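PDB 5JOZ: Non-reducing end alpha-L-arabinofuranosidase BoGH43B from Bacteroides ovatus, which removes terminal non-reducing alpha-L-arabinofuranosyl residues from xyloglucan branches, turning 'S' units into 'X' units during xyloglucan breakdown. Local coordinates for residues G261-L266 / S464-S469; A367-A372 / T441-T446. All blocks are in the same frame, centred on the assembly; numbering follows the deposited sequence.

Contact 1 (G261-L266 / S464-S469); sequences GKYQHL and STRDVS
The Y263 ring carries R466 on one face and T465 at its edge: CB of R466 lies over the ring centre in a CH-pi contact, 3.8 Å from the centroid, and T465 OG1, itself bonded to E444 O, comes up to Y263 CE1 near the ring plane. A second CH-pi contact follows along the loop, T465 CB standing 3.5 Å from the centroid of the H265 imidazole, with CG2 of the same threonine 3.4 Å from H265 NE2. These CH-pi contacts join the catalytic GH43 five-bladed beta-propeller to the C-terminal concanavalin A-like beta-sandwich. No hydrogen bond runs directly between 261-266 and 464-469, although just beyond S469 the backbone of Q264 is bonded to N470 and to E471 OE1. Y263 reaches its partners with CG set between its own N and carbonyl carbon (chi1 60°). Replacing Y263 by an alanine removes the ring and is likely to leave R466 CB without its aromatic face and a gap beside T465. Q264 points away from 464-469, and its OE1 accepts from G267 N. The sandwich loop fixes its own shape: R466 O accepts from both S469 N and S469 OG, the hydroxyl lying 2.9 Å away on a lone pair in the carbonyl plane.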
# COMPACT_ATOMS: atom_id res chain seq x y z
N GLY A 261 -13.10 -17.59 -0.10
CA GLY A 261 -12.45 -17.87 -1.37
C GLY A 261 -12.93 -17.11 -2.60
O GLY A 261 -12.58 -17.52 -3.71
N LYS A 262 -13.68 -16.00 -2.44
CA LYS A 262 -14.31 -15.28 -3.58
C LYS A 262 -13.77 -13.87 -3.86
O LYS A 262 -13.47 -13.55 -5.02
CB LYS A 262 -15.83 -15.11 -3.39
CG LYS A 262 -16.60 -16.29 -2.85
CD LYS A 262 -16.57 -17.50 -3.77
CE LYS A 262 -17.69 -18.46 -3.38
NZ LYS A 262 -17.44 -19.83 -3.88
N TYR A 263 -13.71 -13.03 -2.82
CA TYR A 263 -13.38 -11.61 -2.97
C TYR A 263 -12.40 -11.09 -1.90
O TYR A 263 -12.29 -11.65 -0.80
CB TYR A 263 -14.68 -10.78 -2.98
CG TYR A 263 -15.54 -10.90 -1.74
CD1 TYR A 263 -15.34 -10.07 -0.65
CD2 TYR A 263 -16.57 -11.84 -1.67
CE1 TYR A 263 -16.13 -10.16 0.49
CE2 TYR A 263 -17.37 -11.95 -0.54
CZ TYR A 263 -17.15 -11.12 0.54
OH TYR A 263 -17.93 -11.22 1.68
N GLN A 264 -11.67 -10.02 -2.24
CA GLN A 264 -10.72 -9.39 -1.32
C GLN A 264 -10.90 -7.88 -1.33
O GLN A 264 -10.99 -7.26 -2.39
CB GLN A 264 -9.26 -9.83 -1.61
CG GLN A 264 -8.60 -9.24 -2.86
CD GLN A 264 -7.92 -7.90 -2.62
OE1 GLN A 264 -7.93 -7.38 -1.52
NE2 GLN A 264 -7.31 -7.35 -3.67
N HIS A 265 -10.94 -7.30 -0.14
CA HIS A 265 -11.12 -5.84 0.02
C HIS A 265 -10.01 -5.13 0.79
O HIS A 265 -9.88 -3.93 0.64
CB HIS A 265 -12.49 -5.52 0.63
CG HIS A 265 -12.70 -6.03 2.02
ND1 HIS A 265 -12.91 -7.36 2.30
CD2 HIS A 265 -12.77 -5.38 3.21
CE1 HIS A 265 -13.08 -7.51 3.61
NE2 HIS A 265 -13.00 -6.32 4.18
N LEU A 266 -9.22 -5.86 1.58
CA LEU A 266 -8.10 -5.25 2.30
C LEU A 266 -6.94 -4.88 1.38
O LEU A 266 -6.09 -4.08 1.78
CB LEU A 266 -7.59 -6.16 3.41
CG LEU A 266 -8.57 -6.69 4.46
CD1 LEU A 266 -7.79 -7.37 5.58
CD2 LEU A 266 -9.47 -5.60 5.02
N SER A 464 -21.92 -4.19 2.62
CA SER A 464 -21.07 -5.34 2.33
C SER A 464 -19.62 -4.94 2.04
O SER A 464 -19.35 -3.95 1.36
CB SER A 464 -21.62 -6.13 1.13
OG SER A 464 -21.49 -5.39 -0.08
N THR A 465 -18.69 -5.75 2.54
CA THR A 465 -17.28 -5.65 2.16
C THR A 465 -17.09 -6.10 0.70
O THR A 465 -16.20 -5.60 -0.00
CB THR A 465 -16.39 -6.51 3.07
OG1 THR A 465 -16.84 -7.87 3.03
CG2 THR A 465 -16.42 -6.00 4.50
N ARG A 466 -17.95 -7.02 0.26
CA ARG A 466 -17.97 -7.50 -1.13
C ARG A 466 -18.13 -6.40 -2.18
O ARG A 466 -17.45 -6.42 -3.21
CB ARG A 466 -19.12 -8.50 -1.26
CG ARG A 466 -19.20 -9.27 -2.57
CD ARG A 466 -20.54 -9.97 -2.67
NE ARG A 466 -21.63 -8.99 -2.72
CZ ARG A 466 -22.92 -9.28 -2.75
NH1 ARG A 466 -23.34 -10.55 -2.77
NH2 ARG A 466 -23.81 -8.29 -2.79
N ASP A 467 -19.02 -5.44 -1.92
CA ASP A 467 -19.26 -4.36 -2.90
C ASP A 467 -18.10 -3.36 -3.03
O ASP A 467 -18.09 -2.55 -3.97
CB ASP A 467 -20.58 -3.62 -2.60
CG ASP A 467 -21.81 -4.39 -3.04
OD1 ASP A 467 -21.79 -5.06 -4.10
OD2 ASP A 467 -22.83 -4.29 -2.32
N VAL A 468 -17.13 -3.42 -2.11
CA VAL A 468 -15.92 -2.61 -2.21
C VAL A 468 -14.68 -3.45 -2.53
O VAL A 468 -13.55 -2.96 -2.40
CB VAL A 468 -15.71 -1.71 -0.96
CG1 VAL A 468 -16.77 -0.61 -0.94
CG2 VAL A 468 -15.73 -2.50 0.35
N SER A 469 -14.88 -4.68 -3.00
CA SER A 469 -13.79 -5.62 -3.17
C SER A 469 -13.08 -5.36 -4.49
O SER A 469 -13.65 -4.78 -5.42
CB SER A 469 -14.32 -7.06 -3.12
OG SER A 469 -15.00 -7.39 -4.31

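Contact 2 (A367-A372 / T441-T446)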
# COMPACT_ATOMS: atom_id res chain seq x y z
N ALA A 367 -7.11 -5.03 9.14
CA ALA A 367 -7.73 -6.26 9.66
C ALA A 367 -9.16 -6.44 9.14
O ALA A 367 -9.87 -5.47 8.87
CB ALA A 367 -7.71 -6.25 11.18
N PHE A 368 -9.56 -7.69 8.98
CA PHE A 368 -10.94 -8.00 8.65
C PHE A 368 -11.86 -7.49 9.74
O PHE A 368 -12.81 -6.78 9.45
CB PHE A 368 -11.12 -9.49 8.46
CG PHE A 368 -10.46 -10.00 7.22
CD1 PHE A 368 -10.98 -9.69 5.96
CD2 PHE A 368 -9.30 -10.77 7.29
CE1 PHE A 368 -10.37 -10.16 4.81
CE2 PHE A 368 -8.69 -11.24 6.15
CZ PHE A 368 -9.22 -10.94 4.90
N ASN A 369 -11.53 -7.83 10.99
CA ASN A 369 -12.35 -7.51 12.14
C ASN A 369 -11.78 -6.29 12.85
O ASN A 369 -10.69 -6.34 13.40
CB ASN A 369 -12.41 -8.71 13.09
CG ASN A 369 -12.89 -9.97 12.39
OD1 ASN A 369 -12.09 -10.82 12.00
ND2 ASN A 369 -14.19 -10.06 12.17
N LEU A 370 -12.52 -5.19 12.81
CA LEU A 370 -12.07 -3.98 13.49
C LEU A 370 -13.18 -3.05 13.93
O LEU A 370 -14.32 -3.14 13.50
CB LEU A 370 -11.05 -3.19 12.65
CG LEU A 370 -11.35 -2.49 11.32
CD1 LEU A 370 -12.48 -1.47 11.39
CD2 LEU A 370 -10.06 -1.82 10.86
N THR A 371 -12.78 -2.15 14.82
CA THR A 371 -13.60 -1.05 15.25
C THR A 371 -12.80 0.22 15.01
O THR A 371 -11.64 0.31 15.38
CB THR A 371 -13.95 -1.16 16.74
OG1 THR A 371 -14.77 -2.31 16.93
CG2 THR A 371 -14.72 0.09 17.22
N ALA A 372 -13.44 1.18 14.37
CA ALA A 372 -12.85 2.49 14.10
C ALA A 372 -13.88 3.50 14.53
O ALA A 372 -15.03 3.39 14.13
CB ALA A 372 -12.57 2.64 12.62
N THR A 441 -17.71 -0.41 12.49
CA THR A 441 -17.22 -1.71 12.93
C THR A 441 -17.25 -2.64 11.73
O THR A 441 -18.08 -2.48 10.82
CB THR A 441 -18.06 -2.27 14.10
OG1 THR A 441 -19.34 -2.71 13.64
CG2 THR A 441 -18.23 -1.23 15.19
N ALA A 442 -16.34 -3.60 11.72
CA ALA A 442 -16.15 -4.45 10.55
C ALA A 442 -16.01 -5.91 10.90
O ALA A 442 -15.44 -6.27 11.92
CB ALA A 442 -14.92 -3.98 9.79
N THR A 443 -16.59 -6.74 10.04
CA THR A 443 -16.31 -8.18 9.97
C THR A 443 -15.85 -8.45 8.54
O THR A 443 -15.89 -7.53 7.71
CB THR A 443 -17.57 -9.03 10.22
OG1 THR A 443 -18.49 -8.85 9.13
CG2 THR A 443 -18.25 -8.62 11.53
N GLU A 444 -15.47 -9.69 8.26
CA GLU A 444 -15.08 -10.12 6.90
C GLU A 444 -16.09 -9.74 5.82
O GLU A 444 -15.70 -9.33 4.72
CB GLU A 444 -14.85 -11.64 6.86
CG GLU A 444 -13.54 -12.08 7.47
CD GLU A 444 -13.45 -13.58 7.62
OE1 GLU A 444 -14.16 -14.12 8.50
OE2 GLU A 444 -12.68 -14.23 6.88
N THR A 445 -17.37 -9.85 6.15
CA THR A 445 -18.46 -9.62 5.20
C THR A 445 -19.13 -8.24 5.32
O THR A 445 -19.61 -7.71 4.32
CB THR A 445 -19.56 -10.69 5.38
OG1 THR A 445 -20.05 -10.65 6.73
CG2 THR A 445 -19.02 -12.10 5.09
N THR A 446 -19.20 -7.67 6.52
CA THR A 446 -20.08 -6.52 6.77
C THR A 446 -19.41 -5.38 7.54
O THR A 446 -18.67 -5.61 8.50
CB THR A 446 -21.37 -6.93 7.53
OG1 THR A 446 -21.01 -7.51 8.79
CG2 THR A 446 -22.17 -7.95 6.72
O HOH W 1 -13.65 -6.32 7.05
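Antiparallel pairing of strands 370-377 and 436-442, in one sheet of the C-terminal concanavalin A-like beta-sandwich, starts here and gives way to loop at N369 and T443. L370 and A442 form the hydrogen-bonded pair. A442 N donates to L370 O at 2.7 Å, in the carbonyl plane; the return bond from L370 N to A442 O is longer, 3.2 Å, its donor 39° out of the A442 carbonyl plane. Two CA-H...O contacts reinforce the ladder, N369 CA to A442 O and T441 CA to L370 O. On the buried face L370 CD1 rests 3.8 Å from A442 CB, with F503 and Y447 packed around them. The other face carries the non-hydrogen-bonded pair T371 and T441, whose side chains run side by side with T371 OG1 4.0 Å from T441 CG2, while T441 OG1 bonds to E450. Past the last bridge, E444 lays its CG obliquely against F368, 3.7 Å from F368 CB; CG anti to the carbonyl carbon (chi1 -77°) brings this methylene to the phenylalanine. D507 accepts from the N atoms of F368 and N369. Where the strands part, a water spans the opening, donating to F368 O and T443 O at 2.6 Å each.

In the fold
From the N terminus the chain first builds the propeller, whose loop 261-266 waits for its partner until 464-469, so contact 1 closes a span of almost 200 residues. Within that span the chain enters the sandwich, and contact 2 closes a shorter loop between 367-372 and 441-446; the two are nested, not crossed. Contact 2 belongs to the sandwich alone, whereas contact 1 joins it to the propeller. Their centres are 12 Å apart and they meet directly: T465 N probably hydrogen-bonds to T445 O at 2.8 Å, and H265 CE1 packs 3.4 Å from E444 O. The turn after strand 436-442 thus backs the loop that receives Y263 and H265.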